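Local coordinates for protein DOA1 (Saccharomyces cerevisiae, PDB 3ODT) that probably binds ubiquitin through its WD40 beta-propeller domain and so takes part in regulating the turnover of F-box proteins, at residues R219-C230 with C242-K253; L100-C108 with S119-W129. All blocks are in the same frame, centred on the assembly; numbering follows the deposited sequence.

Contact 1. Residues R219-C230 with C242-K253; sequences RTYEGHESFVYC and CGEDRTVRIWSK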
# COMPACT_ATOMS: atom_id res chain seq x y z
N ARG A 219 2.55 -6.77 20.17
CA ARG A 219 3.93 -6.37 19.97
C ARG A 219 3.95 -4.99 19.39
O ARG A 219 3.09 -4.64 18.59
CB ARG A 219 4.63 -7.34 19.02
CG ARG A 219 6.16 -7.14 18.90
CD ARG A 219 6.90 -8.42 18.41
NE ARG A 219 6.74 -9.53 19.35
CZ ARG A 219 5.91 -10.56 19.18
NH1 ARG A 219 5.20 -10.67 18.06
NH2 ARG A 219 5.78 -11.51 20.11
N THR A 220 4.94 -4.21 19.79
CA THR A 220 5.18 -2.88 19.26
C THR A 220 6.58 -2.87 18.62
O THR A 220 7.54 -3.36 19.20
CB THR A 220 5.07 -1.82 20.36
OG1 THR A 220 3.75 -1.85 20.93
CG2 THR A 220 5.30 -0.46 19.81
N TYR A 221 6.66 -2.32 17.42
CA TYR A 221 7.92 -2.23 16.68
C TYR A 221 8.33 -0.77 16.60
O TYR A 221 7.74 0.02 15.86
CB TYR A 221 7.75 -2.83 15.27
CG TYR A 221 7.07 -4.20 15.26
CD1 TYR A 221 5.67 -4.31 15.29
CD2 TYR A 221 7.81 -5.38 15.20
CE1 TYR A 221 5.03 -5.53 15.30
CE2 TYR A 221 7.17 -6.63 15.22
CZ TYR A 221 5.78 -6.69 15.25
OH TYR A 221 5.15 -7.90 15.21
N GLU A 222 9.29 -0.42 17.45
CA GLU A 222 9.72 0.95 17.66
C GLU A 222 11.03 1.26 16.96
O GLU A 222 11.98 0.48 17.02
CB GLU A 222 9.89 1.19 19.17
CG GLU A 222 10.30 2.60 19.56
CD GLU A 222 9.97 2.91 21.02
OE1 GLU A 222 9.82 1.96 21.82
OE2 GLU A 222 9.85 4.11 21.36
N GLY A 223 11.10 2.42 16.31
CA GLY A 223 12.36 2.87 15.74
C GLY A 223 12.20 3.97 14.70
O GLY A 223 13.05 4.83 14.60
N HIS A 224 11.13 3.96 13.92
CA HIS A 224 10.93 5.07 12.99
C HIS A 224 10.91 6.39 13.74
O HIS A 224 10.34 6.49 14.83
CB HIS A 224 9.63 4.93 12.21
CG HIS A 224 9.73 4.04 11.02
ND1 HIS A 224 10.42 4.41 9.89
CD2 HIS A 224 9.21 2.81 10.78
CE1 HIS A 224 10.33 3.43 9.00
NE2 HIS A 224 9.58 2.46 9.51
N GLU A 225 11.53 7.40 13.14
CA GLU A 225 11.71 8.68 13.81
C GLU A 225 10.67 9.71 13.40
O GLU A 225 10.67 10.84 13.92
CB GLU A 225 13.10 9.25 13.54
CG GLU A 225 14.21 8.27 13.87
CD GLU A 225 15.47 8.53 13.07
OE1 GLU A 225 15.48 8.27 11.84
OE2 GLU A 225 16.45 9.01 13.69
N SER A 226 9.79 9.32 12.48
CA SER A 226 8.71 10.19 12.04
C SER A 226 7.47 9.35 11.76
O SER A 226 7.31 8.26 12.31
CB SER A 226 9.12 10.96 10.79
OG SER A 226 8.32 12.13 10.62
N PHE A 227 6.60 9.85 10.89
CA PHE A 227 5.41 9.13 10.51
C PHE A 227 5.76 7.83 9.78
O PHE A 227 6.71 7.78 8.97
CB PHE A 227 4.54 9.95 9.56
CG PHE A 227 4.30 11.32 10.00
CD1 PHE A 227 4.16 11.63 11.34
CD2 PHE A 227 4.25 12.34 9.09
CE1 PHE A 227 3.94 12.91 11.75
CE2 PHE A 227 4.04 13.64 9.50
CZ PHE A 227 3.89 13.92 10.83
N VAL A 228 4.96 6.80 10.03
CA VAL A 228 5.07 5.56 9.29
C VAL A 228 3.93 5.51 8.28
O VAL A 228 2.76 5.54 8.67
CB VAL A 228 5.08 4.31 10.18
CG1 VAL A 228 5.44 3.10 9.36
CG2 VAL A 228 6.03 4.48 11.35
N TYR A 229 4.26 5.46 6.98
CA TYR A 229 3.26 5.56 5.93
C TYR A 229 2.76 4.24 5.38
O TYR A 229 1.63 4.17 4.90
CB TYR A 229 3.82 6.36 4.76
CG TYR A 229 4.15 7.81 5.07
CD1 TYR A 229 3.27 8.62 5.79
CD2 TYR A 229 5.34 8.36 4.65
CE1 TYR A 229 3.57 9.93 6.06
CE2 TYR A 229 5.63 9.70 4.89
CZ TYR A 229 4.75 10.46 5.62
OH TYR A 229 5.03 11.76 5.86
N CYS A 230 3.59 3.19 5.41
CA CYS A 230 3.22 1.97 4.71
C CYS A 230 3.88 0.81 5.41
O CYS A 230 4.99 0.97 5.92
CB CYS A 230 3.71 2.04 3.25
SG CYS A 230 3.11 0.67 2.21
N CYS A 242 7.98 1.72 5.86
CA CYS A 242 8.67 2.91 5.40
C CYS A 242 7.96 4.16 5.86
O CYS A 242 6.78 4.14 6.20
CB CYS A 242 8.80 2.90 3.88
SG CYS A 242 7.25 3.14 2.98
N GLY A 243 8.68 5.28 5.85
CA GLY A 243 8.04 6.51 6.24
C GLY A 243 8.85 7.79 6.07
O GLY A 243 9.75 7.92 5.24
N GLU A 244 8.47 8.74 6.89
CA GLU A 244 8.88 10.10 6.77
C GLU A 244 10.33 10.33 7.21
O GLU A 244 10.95 11.34 6.88
CB GLU A 244 7.87 10.96 7.54
CG GLU A 244 8.08 12.48 7.47
CD GLU A 244 8.21 13.01 6.05
OE1 GLU A 244 7.43 12.60 5.17
OE2 GLU A 244 9.08 13.88 5.84
N ASP A 245 10.90 9.36 7.93
CA ASP A 245 12.30 9.46 8.38
C ASP A 245 13.33 8.97 7.36
O ASP A 245 14.49 8.77 7.69
CB ASP A 245 12.48 8.75 9.70
CG ASP A 245 12.34 7.23 9.59
OD1 ASP A 245 12.07 6.76 8.46
OD2 ASP A 245 12.55 6.54 10.64
N ARG A 246 12.89 8.84 6.11
CA ARG A 246 13.74 8.49 4.97
C ARG A 246 14.16 7.03 4.96
O ARG A 246 15.06 6.65 4.19
CB ARG A 246 14.98 9.39 4.87
CG ARG A 246 14.68 10.87 5.09
CD ARG A 246 15.85 11.74 4.71
NE ARG A 246 17.00 11.67 5.60
CZ ARG A 246 18.18 11.13 5.29
NH1 ARG A 246 18.38 10.53 4.11
NH2 ARG A 246 19.17 11.16 6.17
N THR A 247 13.50 6.21 5.76
CA THR A 247 13.92 4.83 5.89
C THR A 247 12.87 3.82 5.39
O THR A 247 11.65 4.04 5.44
CB THR A 247 14.33 4.42 7.33
OG1 THR A 247 13.19 4.33 8.19
CG2 THR A 247 15.41 5.37 7.90
N VAL A 248 13.41 2.70 4.93
CA VAL A 248 12.71 1.43 4.76
C VAL A 248 13.27 0.52 5.83
O VAL A 248 14.50 0.43 5.98
CB VAL A 248 12.95 0.82 3.36
CG1 VAL A 248 12.28 -0.54 3.26
CG2 VAL A 248 12.42 1.76 2.28
N ARG A 249 12.41 -0.16 6.57
CA ARG A 249 12.88 -0.99 7.66
C ARG A 249 12.32 -2.38 7.54
O ARG A 249 11.18 -2.56 7.10
CB ARG A 249 12.54 -0.38 9.01
CG ARG A 249 13.20 0.96 9.19
CD ARG A 249 12.92 1.57 10.54
NE ARG A 249 13.46 2.93 10.64
CZ ARG A 249 14.17 3.41 11.64
NH1 ARG A 249 14.55 2.64 12.65
NH2 ARG A 249 14.54 4.68 11.60
N ILE A 250 13.10 -3.36 7.96
CA ILE A 250 12.67 -4.75 7.91
C ILE A 250 12.70 -5.28 9.33
O ILE A 250 13.71 -5.10 10.01
CB ILE A 250 13.59 -5.60 7.00
CG1 ILE A 250 13.49 -5.10 5.55
CG2 ILE A 250 13.17 -7.07 7.02
CD1 ILE A 250 14.68 -4.35 5.09
N TRP A 251 11.61 -5.90 9.78
CA TRP A 251 11.46 -6.35 11.17
C TRP A 251 11.07 -7.84 11.25
O TRP A 251 10.35 -8.38 10.40
CB TRP A 251 10.34 -5.59 11.87
CG TRP A 251 10.28 -4.12 11.67
CD1 TRP A 251 9.82 -3.47 10.57
CD2 TRP A 251 10.63 -3.10 12.62
NE1 TRP A 251 9.86 -2.11 10.76
CE2 TRP A 251 10.36 -1.85 12.01
CE3 TRP A 251 11.16 -3.11 13.91
CZ2 TRP A 251 10.60 -0.63 12.65
CZ3 TRP A 251 11.41 -1.89 14.55
CH2 TRP A 251 11.11 -0.67 13.92
N SER A 252 11.51 -8.49 12.32
CA SER A 252 10.95 -9.77 12.68
C SER A 252 9.56 -9.55 13.28
O SER A 252 9.41 -8.91 14.31
CB SER A 252 11.81 -10.46 13.72
OG SER A 252 11.10 -11.53 14.29
N LYS A 253 8.54 -10.08 12.62
CA LYS A 253 7.19 -9.97 13.14
C LYS A 253 7.09 -10.73 14.45
O LYS A 253 6.48 -10.25 15.40
CB LYS A 253 6.20 -10.52 12.12
CG LYS A 253 4.77 -10.56 12.58
CD LYS A 253 4.46 -11.90 13.16
CE LYS A 253 2.97 -12.17 13.17
NZ LYS A 253 2.70 -13.37 13.98
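The His-224 imidazole has Arg-249 CD over the centre of one face, 3.6 Å from the ring centroid, while the Asp-245 carboxylate meets its edge. ND1 of His-224 is shared weakly between both carboxylate oxygens, 3.1 Å from Asp-245 OD2 and 3.2 Å from Asp-245 OD1, with ring and carboxylate planes 41° apart. Across the ring NE2 bonds to Ser-241 OG, which also takes the Trp-251 NE1 bond. The Trp-251 indole carries Tyr-221 CB over its six-membered ring and turns its rim to Glu-222 O; the edge of the Tyr-221 ring points at the indole face, planes 70° apart. Tyr-221 OH then donates to Lys-253 O at 2.7 Å, in the carbonyl plane on a lone pair.

Asp-245 CG sits between backbone N and carbonyl carbon (chi1 68°), which turns the carboxylate toward the loop. There Asp-245 OD2 takes the Glu-225 N-H at 2.8 Å and a salt bridge from Arg-249 NH2; OD1 holds Thr-247 OG1 and N in an Asx turn. Arg-249 NE donates to Thr-247 OG1, which lies near the guanidinium plane, at 2.8 Å. Beyond the turn, Tyr-229 OH bonds to Glu-244 OE1 at 2.6 Å, an oxygen shared with Ser-268. A classic beta bulge sets Tyr-229 and Cys-230 together against Cys-242. His-224, Asp-245, Ser-241 and Trp-251 make the hydrogen-bond network characteristic of WD40 blades.

Contact 2. Residues L100-C108 with S119-W129; sequences LIGHQGNVC and SGSWDKTAKVW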
# COMPACT_ATOMS: atom_id res chain seq x y z
N LEU A 100 -14.43 2.94 -11.46
CA LEU A 100 -15.23 2.73 -10.26
C LEU A 100 -15.54 4.11 -9.70
O LEU A 100 -14.66 4.87 -9.29
CB LEU A 100 -14.49 1.89 -9.22
CG LEU A 100 -14.07 0.49 -9.67
CD1 LEU A 100 -13.27 -0.16 -8.56
CD2 LEU A 100 -15.23 -0.39 -10.07
N ILE A 101 -16.81 4.46 -9.74
CA ILE A 101 -17.24 5.79 -9.37
C ILE A 101 -17.99 5.74 -8.05
O ILE A 101 -18.78 4.84 -7.82
CB ILE A 101 -18.13 6.40 -10.49
CG1 ILE A 101 -18.39 7.87 -10.16
CG2 ILE A 101 -19.44 5.59 -10.72
CD1 ILE A 101 -18.96 8.65 -11.33
N GLY A 102 -17.73 6.71 -7.19
CA GLY A 102 -18.47 6.87 -5.96
C GLY A 102 -17.78 7.66 -4.86
O GLY A 102 -18.43 8.27 -4.03
N HIS A 103 -16.45 7.65 -4.81
CA HIS A 103 -15.77 8.45 -3.79
C HIS A 103 -15.94 9.94 -4.05
O HIS A 103 -16.10 10.37 -5.21
CB HIS A 103 -14.29 8.11 -3.73
CG HIS A 103 -14.01 6.90 -2.93
ND1 HIS A 103 -14.30 6.84 -1.58
CD2 HIS A 103 -13.44 5.72 -3.25
CE1 HIS A 103 -13.94 5.65 -1.12
NE2 HIS A 103 -13.42 4.95 -2.10
N GLN A 104 -15.90 10.71 -2.97
CA GLN A 104 -16.13 12.15 -3.03
C GLN A 104 -14.89 12.89 -2.53
O GLN A 104 -14.95 14.08 -2.24
CB GLN A 104 -17.35 12.53 -2.20
CG GLN A 104 -18.62 11.84 -2.65
CD GLN A 104 -18.94 12.12 -4.10
OE1 GLN A 104 -18.68 13.22 -4.60
NE2 GLN A 104 -19.48 11.12 -4.80
N GLY A 105 -13.77 12.18 -2.44
CA GLY A 105 -12.52 12.79 -2.11
C GLY A 105 -11.39 11.89 -2.57
O GLY A 105 -11.60 10.81 -3.14
N ASN A 106 -10.18 12.34 -2.27
CA ASN A 106 -8.94 11.66 -2.66
C ASN A 106 -9.03 10.18 -2.35
O ASN A 106 -9.38 9.81 -1.22
CB ASN A 106 -7.77 12.27 -1.90
CG ASN A 106 -6.45 11.64 -2.24
OD1 ASN A 106 -6.20 11.22 -3.38
ND2 ASN A 106 -5.56 11.56 -1.23
N VAL A 107 -8.68 9.35 -3.33
CA VAL A 107 -8.56 7.92 -3.11
C VAL A 107 -7.12 7.65 -2.72
O VAL A 107 -6.23 7.63 -3.56
CB VAL A 107 -8.96 7.11 -4.35
CG1 VAL A 107 -8.88 5.63 -4.03
CG2 VAL A 107 -10.39 7.48 -4.78
N CYS A 108 -6.91 7.48 -1.41
CA CYS A 108 -5.57 7.38 -0.84
C CYS A 108 -5.05 5.97 -0.63
O CYS A 108 -3.88 5.81 -0.28
CB CYS A 108 -5.44 8.16 0.47
SG CYS A 108 -6.69 7.79 1.66
N SER A 119 -11.10 0.33 -1.30
CA SER A 119 -10.46 1.63 -1.44
C SER A 119 -10.68 2.46 -0.17
O SER A 119 -11.73 2.34 0.51
CB SER A 119 -11.03 2.38 -2.65
OG SER A 119 -12.45 2.45 -2.55
N GLY A 120 -9.67 3.25 0.18
CA GLY A 120 -9.73 4.20 1.28
C GLY A 120 -9.71 5.60 0.73
O GLY A 120 -9.01 5.89 -0.25
N SER A 121 -10.42 6.51 1.40
CA SER A 121 -10.52 7.88 0.91
C SER A 121 -10.57 8.96 1.96
O SER A 121 -11.08 8.77 3.09
CB SER A 121 -11.76 7.97 -0.02
OG SER A 121 -12.09 9.29 -0.44
N TRP A 122 -10.10 10.13 1.57
CA TRP A 122 -10.23 11.32 2.41
C TRP A 122 -11.67 11.77 2.56
O TRP A 122 -11.96 12.70 3.35
CB TRP A 122 -9.41 12.46 1.83
CG TRP A 122 -7.96 12.25 1.95
CD1 TRP A 122 -7.34 11.19 2.56
CD2 TRP A 122 -6.92 13.11 1.48
NE1 TRP A 122 -5.98 11.37 2.52
CE2 TRP A 122 -5.70 12.53 1.86
CE3 TRP A 122 -6.91 14.31 0.77
CZ2 TRP A 122 -4.47 13.10 1.54
CZ3 TRP A 122 -5.69 14.88 0.46
CH2 TRP A 122 -4.49 14.27 0.83
N ASP A 123 -12.59 11.15 1.80
CA ASP A 123 -14.03 11.41 1.98
C ASP A 123 -14.58 10.74 3.25
O ASP A 123 -15.76 10.84 3.56
CB ASP A 123 -14.87 11.06 0.74
CG ASP A 123 -14.98 9.58 0.48
OD1 ASP A 123 -14.58 8.77 1.33
OD2 ASP A 123 -15.52 9.25 -0.61
N LYS A 124 -13.69 10.08 3.99
CA LYS A 124 -13.95 9.46 5.31
C LYS A 124 -14.64 8.12 5.23
O LYS A 124 -15.08 7.62 6.20
CB LYS A 124 -14.72 10.40 6.26
CG LYS A 124 -14.12 11.77 6.32
CD LYS A 124 -14.90 12.65 7.33
CE LYS A 124 -14.35 14.07 7.27
NZ LYS A 124 -15.37 15.07 7.68
N THR A 125 -14.65 7.57 4.01
CA THR A 125 -15.16 6.23 3.80
C THR A 125 -14.13 5.29 3.21
O THR A 125 -13.09 5.72 2.69
CB THR A 125 -16.38 6.24 2.81
OG1 THR A 125 -15.90 6.38 1.46
CG2 THR A 125 -17.36 7.35 3.14
N ALA A 126 -14.41 4.00 3.31
CA ALA A 126 -13.78 2.99 2.46
C ALA A 126 -14.93 2.43 1.64
O ALA A 126 -16.10 2.47 2.09
CB ALA A 126 -13.12 1.90 3.25
N LYS A 127 -14.61 1.91 0.46
CA LYS A 127 -15.64 1.35 -0.39
C LYS A 127 -15.16 -0.01 -0.85
O LYS A 127 -13.97 -0.21 -1.14
CB LYS A 127 -15.97 2.27 -1.56
CG LYS A 127 -16.85 3.47 -1.13
CD LYS A 127 -17.04 4.51 -2.23
CE LYS A 127 -18.09 5.56 -1.83
NZ LYS A 127 -18.00 6.11 -0.46
N VAL A 128 -16.10 -0.93 -0.94
CA VAL A 128 -15.81 -2.29 -1.36
C VAL A 128 -16.54 -2.54 -2.67
O VAL A 128 -17.77 -2.31 -2.80
CB VAL A 128 -16.32 -3.31 -0.34
CG1 VAL A 128 -16.10 -4.77 -0.85
CG2 VAL A 128 -15.66 -3.08 0.99
N TRP A 129 -15.77 -2.99 -3.67
CA TRP A 129 -16.26 -3.10 -5.04
C TRP A 129 -16.05 -4.52 -5.58
O TRP A 129 -15.02 -5.14 -5.32
CB TRP A 129 -15.50 -2.15 -5.97
CG TRP A 129 -15.20 -0.79 -5.44
CD1 TRP A 129 -14.20 -0.47 -4.56
CD2 TRP A 129 -15.83 0.46 -5.80
NE1 TRP A 129 -14.19 0.87 -4.34
CE2 TRP A 129 -15.19 1.48 -5.07
CE3 TRP A 129 -16.90 0.80 -6.62
CZ2 TRP A 129 -15.54 2.82 -5.17
CZ3 TRP A 129 -17.27 2.15 -6.71
CH2 TRP A 129 -16.57 3.14 -5.99
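His-103 ND1 donates to Asp-123 OD2 at 2.9 Å, in the ring plane, and NE2 pairs with Ser-119 OG at 2.7 Å; with Trp-129 NE1 bonding that same hydroxyl, this is the His-Asp-Ser-Trp tetrad of a WD40 repeat. Ser-121 CB covers one face of the imidazole and Lys-127 CD the other, sandwiching the ring and fixing its rotation. OD2 of Asp-123 also takes the Gln-104 N-H on its anti lone pair, at 2.8 Å. An asparagine in place of Asp-123, with no charge, would probably leave His-103 ND1 and Gln-104 N without their shared acceptor if its amide nitrogen replaced OD2.

In the second shell, Thr-125 grips Asp-123 OD1 through both its hydroxyl and backbone N, and the Lys-127 chain turns at its last torsion (chi4 45°), which brings NZ to Thr-125 OG1 and Asn-137 OD1. Leu-100 CB lies over the six-membered ring of Trp-129. Ser-121 OG donates to Asn-106 O from above the carbonyl plane, whereas Trp-122 N approaches the same oxygen in plane. Further out, the Asn-106 amide, its OD1 bonded to Asn-63, stands steeply on the Trp-122 indole, planes 77° apart, with ND2 3.2 Å from Trp-122 CE2.

Overall arrangement
From the N terminus, the chain first closes contact 2: the loop leading from strand 99-100 is brought onto the turn between strands 116-121 and 125-130, with 10 residues between the segments. Contact 1 follows on the same plan, leaving strand 217-222, passing through 228-233 and 239-243, and returning on 247-251. The two are in series, neither nested nor crossed. Each ties the last strand of one four-stranded sheet to the hairpin and third strand of the next, so both join neighbouring blades of the seven-bladed propeller. They lie on opposite sides of the chain's centre and do not touch; the centres of contact 1 and contact 2 are about 26 Å apart.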